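Local coordinates for protein cytolethal distending toxin subunit B (Escherichia coli, PDB 2F1N) that nicks DNA as the endonuclease subunit of a tripartite bacterial toxin, very probably causing the DNA damage that leads to cell cycle arrest in intoxicated cells, at residues 18-23 against 50-55; 109-114 against 143-148. All blocks are in the same frame, centred on the assembly; numbering follows the deposited sequence.

Contact 1 (18-23 against 50-55); sequences VATWNL and ILAVQE
Ala19 is gripped through both of its backbone polar atoms: its N donates to Ile50 O, and its O receives Ala52 N at 2.9 Å in a nearly straight bond (176° at the hydrogen). The ladder continues with Trp21 N to Ala52 O at 2.8 Å, Gln54 N to Trp21 O, and Leu23 N to Gln54 O at 3.1 Å. This alternation, in which every second residue of 18-23 bonds to residues flanking its partner, is the signature of parallel pairing, and the axes run only 22° apart. CA-H groups supplement it, as where Thr20 CA approaches Ala52 O at 3.2 Å.

At the C-terminal end side chains join in. With CG anti to the backbone N (chi1 175°), the Asn22 amide reaches Glu55, and ND2 donates to OE2 at 3.1 Å. The carboxylate oxygen lies in the amide plane but is itself met from above the carboxylate plane. Asn22 ND2 also bonds Asp185 OD2, while OD1 accepts from Gln24 N, which together fix the rotation of the amide. Trp21 NE1 donates to His254 O, and Ser252 OG bonds Asn22 O. Leu23 CD2 packs against Val53 CG1 at 3.6 Å, on the side of the sheet to which Val53 points.

The strands belong to a beta-alpha-beta unit whose helix 31-42 covers the face of Leu51 and Trp21, with Val38 and Ile42 on Leu51 and Asn37 on Trp21. The opposite face, with Val18 and Ala52, packs on strands 141-147 and 179-183; strand 257-261 flanks 18-23, and 109-113 flanks 50-55.

Contact 2 (109-114 against 143-148); sequences LALVSN and FFTAHA
Leu111 and Thr145 form the centre of this contact: the two side chains run antiparallel alongside one another, and Leu111 CG rests on Thr145 CG2 at 3.9 Å. Their CA atoms, 6.6 Å apart, are the nearest pair between the segments. No hydrogen bond crosses, and the strand axes approach no closer than 7.1 Å at an angle of 151° between their directions. The evidence therefore points to face-to-face packing of two sheets rather than pairing within one.

From this centre the side-chain packing continues toward Leu109 and His147. Leu109 CD2 touches His147 CB at 4.0 Å, meeting the histidine at the root of its side chain, while the imidazole leads away toward Asp185 and Asn187. Leu109 CB adds a contact on Thr145 CG2. Thr145 thus faces both leucines, with its methyl group turned toward them.

A second kind of contact sets carbon against backbone oxygen. Thr145 CG2 lies 3.5 Å from Ala110 O, and Leu111 CD1 comes equally near Phe143 O, so each strand presses a methyl on the other's main chain.

The polar end of Thr145 is settled from another strand. Its chi1 of 180° swings OG1 to the far side of CB from the backbone N, where it hydrogen-bonds to Val53 O. Thr145 O, by contrast, is buried here with no modelled partner.

This is the interior of the two-sheet sandwich of the DNase I-like fold. Strand 109-113 sits between 92-98 and 50-56 in one sheet, and 141-147 between 133-138 and 179-183 in the other; Ile136 and Leu134 extend the packing beside Leu111 and Thr145, and Ile50 meets Phe143.

From the N terminus, strand 18-23 leads through helix 31-42 to 50-55, where contact 1 closes a 26-residue connection as a parallel crossover. Contact 2 opens only afterwards: the chain runs from 109-114 through strands 119-123 and 133-138, without helix, and closes at 143-148. The two loops thus follow in series, neither nesting nor crossing. The centres of contact 1 and contact 2 nonetheless lie about 6 Å apart. Strand 50-56 borders 109-113 in one sheet, where Val53 N lies 2.8 Å from Ala110 O in a probable hydrogen bond. Contact 1 builds that sheet from within; contact 2 ties it to the second sheet of the sandwich.

Contact 1 (18-23 against 50-55)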
ATOM      1  N   VAL A  18      -6.356  -7.522   1.598  1.00 13.57           N
ATOM      2  CA  VAL A  18      -5.170  -6.693   1.420  1.00 13.64           C
ATOM      3  C   VAL A  18      -4.716  -6.212   2.796  1.00 13.58           C
ATOM      4  O   VAL A  18      -5.410  -6.384   3.809  1.00 13.77           O
ATOM      5  CB  VAL A  18      -5.435  -5.490   0.468  1.00 14.62           C
ATOM      6  CG1 VAL A  18      -6.033  -5.974  -0.895  1.00 14.79           C
ATOM      7  CG2 VAL A  18      -6.389  -4.500   1.097  1.00 14.54           C
ATOM      8  N   ALA A  19      -3.525  -5.635   2.856  1.00 13.12           N
ATOM      9  CA  ALA A  19      -3.038  -5.089   4.136  1.00 11.63           C
ATOM     10  C   ALA A  19      -1.960  -4.050   3.903  1.00 11.17           C
ATOM     11  O   ALA A  19      -1.477  -3.862   2.788  1.00 11.22           O
ATOM     12  CB  ALA A  19      -2.444  -6.258   5.029  1.00 11.63           C
ATOM     13  N   THR A  20      -1.632  -3.306   4.957  1.00 11.95           N
ATOM     14  CA  THR A  20      -0.573  -2.327   4.876  1.00 11.13           C
ATOM     15  C   THR A  20       0.291  -2.440   6.143  1.00 11.12           C
ATOM     16  O   THR A  20      -0.247  -2.718   7.236  1.00 11.87           O
ATOM     17  CB  THR A  20      -1.192  -0.923   4.720  1.00 11.90           C
ATOM     18  OG1 THR A  20      -0.146   0.052   4.726  1.00 12.31           O
ATOM     19  CG2 THR A  20      -2.070  -0.542   5.935  1.00 10.99           C
ATOM     20  N   TRP A  21       1.609  -2.306   5.982  1.00 10.40           N
ATOM     21  CA  TRP A  21       2.491  -2.323   7.128  1.00 10.35           C
ATOM     22  C   TRP A  21       3.698  -1.394   6.950  1.00 11.25           C
ATOM     23  O   TRP A  21       4.418  -1.476   5.954  1.00 10.39           O
ATOM     24  CB  TRP A  21       2.968  -3.787   7.329  1.00 10.31           C
ATOM     25  CG  TRP A  21       3.714  -3.980   8.649  1.00 13.23           C
ATOM     26  CD1 TRP A  21       3.518  -3.283   9.809  1.00 14.24           C
ATOM     27  CD2 TRP A  21       4.794  -4.893   8.904  1.00 17.30           C
ATOM     28  NE1 TRP A  21       4.400  -3.722  10.786  1.00 17.20           N
ATOM     29  CE2 TRP A  21       5.192  -4.708  10.247  1.00 18.73           C
ATOM     30  CE3 TRP A  21       5.458  -5.867   8.132  1.00 18.37           C
ATOM     31  CZ2 TRP A  21       6.220  -5.466  10.836  1.00 21.13           C
ATOM     32  CZ3 TRP A  21       6.475  -6.604   8.697  1.00 22.81           C
ATOM     33  CH2 TRP A  21       6.847  -6.408  10.051  1.00 23.61           C
ATOM     34  N   ASN A  22       3.910  -0.489   7.908  1.00 10.33           N
ATOM     35  CA  ASN A  22       5.124   0.299   7.910  1.00 11.61           C
ATOM     36  C   ASN A  22       6.094  -0.494   8.786  1.00 12.06           C
ATOM     37  O   ASN A  22       5.890  -0.631  10.002  1.00 12.39           O
ATOM     38  CB  ASN A  22       4.816   1.678   8.521  1.00 11.39           C
ATOM     39  CG  ASN A  22       6.041   2.571   8.684  1.00 14.48           C
ATOM     40  OD1 ASN A  22       7.151   2.095   8.764  1.00 12.49           O
ATOM     41  ND2 ASN A  22       5.823   3.878   8.766  1.00 13.32           N
ATOM     42  N   LEU A  23       7.099  -1.081   8.162  1.00 12.57           N
ATOM     43  CA  LEU A  23       7.931  -2.004   8.910  1.00 14.16           C
ATOM     44  C   LEU A  23       9.147  -1.330   9.520  1.00 13.74           C
ATOM     45  O   LEU A  23       9.932  -2.018  10.206  1.00 14.15           O
ATOM     46  CB  LEU A  23       8.252  -3.269   8.116  1.00 16.37           C
ATOM     47  CG  LEU A  23       9.016  -3.273   6.808  1.00 16.56           C
ATOM     48  CD1 LEU A  23      10.519  -3.124   7.112  1.00 17.86           C
ATOM     49  CD2 LEU A  23       8.777  -4.546   6.036  1.00 20.20           C
ATOM     50  N   ILE A  50      -2.529  -8.730  -1.444  1.00 12.76           N
ATOM     51  CA  ILE A  50      -1.717  -7.544  -1.721  1.00 13.46           C
ATOM     52  C   ILE A  50      -1.290  -6.980  -0.379  1.00 12.16           C
ATOM     53  O   ILE A  50      -2.116  -6.797   0.511  1.00 12.54           O
ATOM     54  CB  ILE A  50      -2.501  -6.518  -2.544  1.00 14.49           C
ATOM     55  CG1 ILE A  50      -2.696  -7.087  -3.966  1.00 18.48           C
ATOM     56  CG2 ILE A  50      -1.681  -5.208  -2.692  1.00 17.93           C
ATOM     57  CD1 ILE A  50      -3.793  -6.524  -4.716  1.00 25.49           C
ATOM     58  N   LEU A  51       0.013  -6.755  -0.221  1.00 10.28           N
ATOM     59  CA  LEU A  51       0.527  -6.047   0.929  1.00 10.94           C
ATOM     60  C   LEU A  51       1.248  -4.746   0.481  1.00 10.14           C
ATOM     61  O   LEU A  51       2.197  -4.779  -0.320  1.00  9.79           O
ATOM     62  CB  LEU A  51       1.528  -6.933   1.721  1.00 10.68           C
ATOM     63  CG  LEU A  51       2.248  -6.274   2.905  1.00 10.74           C
ATOM     64  CD1 LEU A  51       1.242  -5.880   4.030  1.00 12.21           C
ATOM     65  CD2 LEU A  51       3.378  -7.176   3.405  1.00 13.07           C
ATOM     66  N   ALA A  52       0.826  -3.618   1.076  1.00 10.92           N
ATOM     67  CA  ALA A  52       1.502  -2.354   0.876  1.00  9.88           C
ATOM     68  C   ALA A  52       2.493  -2.202   2.021  1.00  9.96           C
ATOM     69  O   ALA A  52       2.154  -2.425   3.198  1.00 11.20           O
ATOM     70  CB  ALA A  52       0.498  -1.170   0.875  1.00 10.14           C
ATOM     71  N   VAL A  53       3.697  -1.806   1.675  1.00  9.24           N
ATOM     72  CA  VAL A  53       4.775  -1.662   2.684  1.00  9.86           C
ATOM     73  C   VAL A  53       5.363  -0.245   2.638  1.00 10.07           C
ATOM     74  O   VAL A  53       5.595   0.325   1.525  1.00 11.28           O
ATOM     75  CB  VAL A  53       5.912  -2.703   2.409  1.00 10.87           C
ATOM     76  CG1 VAL A  53       6.993  -2.683   3.577  1.00 12.72           C
ATOM     77  CG2 VAL A  53       5.338  -4.118   2.221  1.00 11.91           C
ATOM     78  N   GLN A  54       5.611   0.325   3.842  1.00  8.83           N
ATOM     79  CA  GLN A  54       6.332   1.599   3.964  1.00  8.40           C
ATOM     80  C   GLN A  54       7.606   1.391   4.827  1.00  8.80           C
ATOM     81  O   GLN A  54       7.693   0.386   5.533  1.00 10.53           O
ATOM     82  CB  GLN A  54       5.450   2.717   4.592  1.00  8.51           C
ATOM     83  CG  GLN A  54       4.083   2.847   3.803  1.00 11.00           C
ATOM     84  CD  GLN A  54       3.071   1.842   4.324  1.00 11.11           C
ATOM     85  OE1 GLN A  54       3.033   1.552   5.534  1.00 14.25           O
ATOM     86  NE2 GLN A  54       2.285   1.230   3.399  1.00 12.92           N
ATOM     87  N   GLU A  55       8.569   2.304   4.691  1.00 10.09           N
ATOM     88  CA  GLU A  55       9.925   2.147   5.306  1.00 10.00           C
ATOM     89  C   GLU A  55      10.418   0.724   5.033  1.00 11.98           C
ATOM     90  O   GLU A  55      10.828  -0.012   5.946  1.00 13.07           O
ATOM     91  CB  GLU A  55       9.870   2.462   6.805  1.00 11.26           C
ATOM     92  CG  GLU A  55       9.328   3.874   7.035  1.00 12.03           C
ATOM     93  CD  GLU A  55       9.423   4.353   8.484  1.00 14.12           C
ATOM     94  OE1 GLU A  55      10.350   3.932   9.240  1.00 15.93           O
ATOM     95  OE2 GLU A  55       8.595   5.221   8.800  1.00 13.34           O
TER

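Contact 2 (109-114 against 143-148)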
ATOM      1  N   LEU A 109       9.486   2.238  -0.475  1.00 10.57           N
ATOM      2  CA  LEU A 109       8.105   1.740  -0.609  1.00 11.09           C
ATOM      3  C   LEU A 109       8.053   0.438  -1.359  1.00 10.61           C
ATOM      4  O   LEU A 109       8.892   0.182  -2.235  1.00 10.81           O
ATOM      5  CB  LEU A 109       7.256   2.736  -1.407  1.00 11.17           C
ATOM      6  CG  LEU A 109       6.993   4.067  -0.719  1.00 11.11           C
ATOM      7  CD1 LEU A 109       6.519   5.038  -1.827  1.00 14.12           C
ATOM      8  CD2 LEU A 109       6.029   3.945   0.412  1.00  8.98           C
ATOM      9  N   ALA A 110       7.063  -0.392  -1.005  1.00 10.22           N
ATOM     10  CA  ALA A 110       6.817  -1.623  -1.799  1.00  9.85           C
ATOM     11  C   ALA A 110       5.360  -2.039  -1.822  1.00 10.66           C
ATOM     12  O   ALA A 110       4.582  -1.699  -0.930  1.00  9.55           O
ATOM     13  CB  ALA A 110       7.698  -2.833  -1.269  1.00 11.12           C
ATOM     14  N   LEU A 111       5.032  -2.790  -2.863  1.00  9.97           N
ATOM     15  CA  LEU A 111       3.799  -3.592  -2.910  1.00 11.28           C
ATOM     16  C   LEU A 111       4.202  -5.027  -3.205  1.00  9.83           C
ATOM     17  O   LEU A 111       5.040  -5.294  -4.093  1.00 11.55           O
ATOM     18  CB  LEU A 111       2.905  -3.046  -4.002  1.00 11.61           C
ATOM     19  CG  LEU A 111       2.137  -1.767  -3.730  1.00 14.52           C
ATOM     20  CD1 LEU A 111       1.762  -1.110  -5.088  1.00 17.07           C
ATOM     21  CD2 LEU A 111       0.849  -2.146  -2.955  1.00 10.06           C
ATOM     22  N   VAL A 112       3.592  -5.965  -2.492  1.00  8.89           N
ATOM     23  CA  VAL A 112       3.818  -7.380  -2.721  1.00 10.14           C
ATOM     24  C   VAL A 112       2.475  -7.973  -3.162  1.00 11.71           C
ATOM     25  O   VAL A 112       1.431  -7.675  -2.537  1.00 12.91           O
ATOM     26  CB  VAL A 112       4.247  -8.078  -1.429  1.00 12.30           C
ATOM     27  CG1 VAL A 112       4.754  -9.520  -1.735  1.00 12.10           C
ATOM     28  CG2 VAL A 112       5.361  -7.239  -0.739  1.00 11.75           C
ATOM     29  N   SER A 113       2.505  -8.749  -4.223  1.00 12.04           N
ATOM     30  CA  SER A 113       1.241  -9.306  -4.743  1.00 13.02           C
ATOM     31  C   SER A 113       1.355 -10.740  -5.189  1.00 11.35           C
ATOM     32  O   SER A 113       2.335 -11.120  -5.785  1.00 11.74           O
ATOM     33  CB  SER A 113       0.719  -8.503  -5.928  1.00 13.97           C
ATOM     34  OG  SER A 113       1.769  -7.958  -6.648  1.00 25.49           O
ATOM     35  N   ASN A 114       0.309 -11.518  -4.945  1.00 12.53           N
ATOM     36  CA  ASN A 114       0.351 -12.926  -5.412  1.00 12.74           C
ATOM     37  C   ASN A 114      -0.051 -13.106  -6.881  1.00 14.38           C
ATOM     38  O   ASN A 114      -0.083 -14.252  -7.381  1.00 14.58           O
ATOM     39  CB  ASN A 114      -0.482 -13.837  -4.512  1.00 12.44           C
ATOM     40  CG  ASN A 114      -1.927 -13.426  -4.400  1.00 17.20           C
ATOM     41  OD1 ASN A 114      -2.451 -12.647  -5.180  1.00 19.06           O
ATOM     42  ND2 ASN A 114      -2.612 -14.040  -3.428  1.00 22.26           N
ATOM     43  N   PHE A 143      -4.106  -0.736  -6.620  1.00 10.29           N
ATOM     44  CA  PHE A 143      -3.750  -0.667  -5.216  1.00  9.72           C
ATOM     45  C   PHE A 143      -2.454   0.127  -5.102  1.00 10.01           C
ATOM     46  O   PHE A 143      -1.542  -0.120  -5.882  1.00  8.82           O
ATOM     47  CB  PHE A 143      -3.489  -2.088  -4.721  1.00  9.19           C
ATOM     48  CG  PHE A 143      -4.697  -2.976  -4.836  1.00 12.96           C
ATOM     49  CD1 PHE A 143      -5.640  -3.009  -3.805  1.00 16.19           C
ATOM     50  CD2 PHE A 143      -4.898  -3.735  -5.981  1.00 17.75           C
ATOM     51  CE1 PHE A 143      -6.794  -3.832  -3.911  1.00 16.26           C
ATOM     52  CE2 PHE A 143      -6.048  -4.563  -6.100  1.00 16.97           C
ATOM     53  CZ  PHE A 143      -6.959  -4.598  -5.057  1.00 17.35           C
ATOM     54  N   PHE A 144      -2.436   1.104  -4.177  1.00  9.30           N
ATOM     55  CA  PHE A 144      -1.263   1.966  -3.951  1.00  9.85           C
ATOM     56  C   PHE A 144      -0.726   1.787  -2.557  1.00  9.85           C
ATOM     57  O   PHE A 144      -1.468   1.483  -1.620  1.00 10.78           O
ATOM     58  CB  PHE A 144      -1.613   3.452  -4.122  1.00  9.85           C
ATOM     59  CG  PHE A 144      -1.909   3.843  -5.563  1.00  9.91           C
ATOM     60  CD1 PHE A 144      -3.104   3.480  -6.155  1.00 12.60           C
ATOM     61  CD2 PHE A 144      -0.927   4.446  -6.337  1.00  9.33           C
ATOM     62  CE1 PHE A 144      -3.383   3.826  -7.527  1.00 11.89           C
ATOM     63  CE2 PHE A 144      -1.164   4.794  -7.670  1.00 10.05           C
ATOM     64  CZ  PHE A 144      -2.382   4.459  -8.281  1.00 11.08           C
ATOM     65  N   THR A 145       0.597   1.934  -2.444  1.00  9.54           N
ATOM     66  CA  THR A 145       1.195   2.171  -1.129  1.00 10.01           C
ATOM     67  C   THR A 145       1.603   3.654  -0.933  1.00 10.86           C
ATOM     68  O   THR A 145       2.113   4.279  -1.852  1.00 10.57           O
ATOM     69  CB  THR A 145       2.378   1.199  -0.910  1.00  9.86           C
ATOM     70  OG1 THR A 145       2.965   1.451   0.400  1.00 10.72           O
ATOM     71  CG2 THR A 145       3.541   1.441  -1.952  1.00 10.04           C
ATOM     72  N   ALA A 146       1.305   4.209   0.247  1.00 10.80           N
ATOM     73  CA  ALA A 146       1.544   5.643   0.512  1.00 12.33           C
ATOM     74  C   ALA A 146       2.209   5.833   1.858  1.00 10.81           C
ATOM     75  O   ALA A 146       1.966   5.060   2.816  1.00 10.58           O
ATOM     76  CB  ALA A 146       0.272   6.440   0.508  1.00 11.82           C
ATOM     77  N   HIS A 147       3.087   6.840   1.911  1.00 10.53           N
ATOM     78  CA  HIS A 147       3.691   7.167   3.194  1.00 10.42           C
ATOM     79  C   HIS A 147       3.780   8.682   3.317  1.00  9.77           C
ATOM     80  O   HIS A 147       4.744   9.305   2.860  1.00 11.07           O
ATOM     81  CB  HIS A 147       5.068   6.535   3.317  1.00 10.31           C
ATOM     82  CG  HIS A 147       5.700   6.790   4.655  1.00 12.38           C
ATOM     83  ND1 HIS A 147       7.043   6.558   4.883  1.00 11.06           N
ATOM     84  CD2 HIS A 147       5.180   7.266   5.819  1.00 10.73           C
ATOM     85  CE1 HIS A 147       7.327   6.884   6.139  1.00 13.54           C
ATOM     86  NE2 HIS A 147       6.217   7.321   6.731  1.00 12.89           N
ATOM     87  N   ALA A 148       2.775   9.280   3.952  1.00 10.42           N
ATOM     88  CA  ALA A 148       2.695  10.730   4.076  1.00 10.62           C
ATOM     89  C   ALA A 148       3.719  11.200   5.089  1.00 11.86           C
ATOM     90  O   ALA A 148       4.170  10.404   5.886  1.00 10.70           O
ATOM     91  CB  ALA A 148       1.267  11.141   4.505  1.00 11.66           C
TER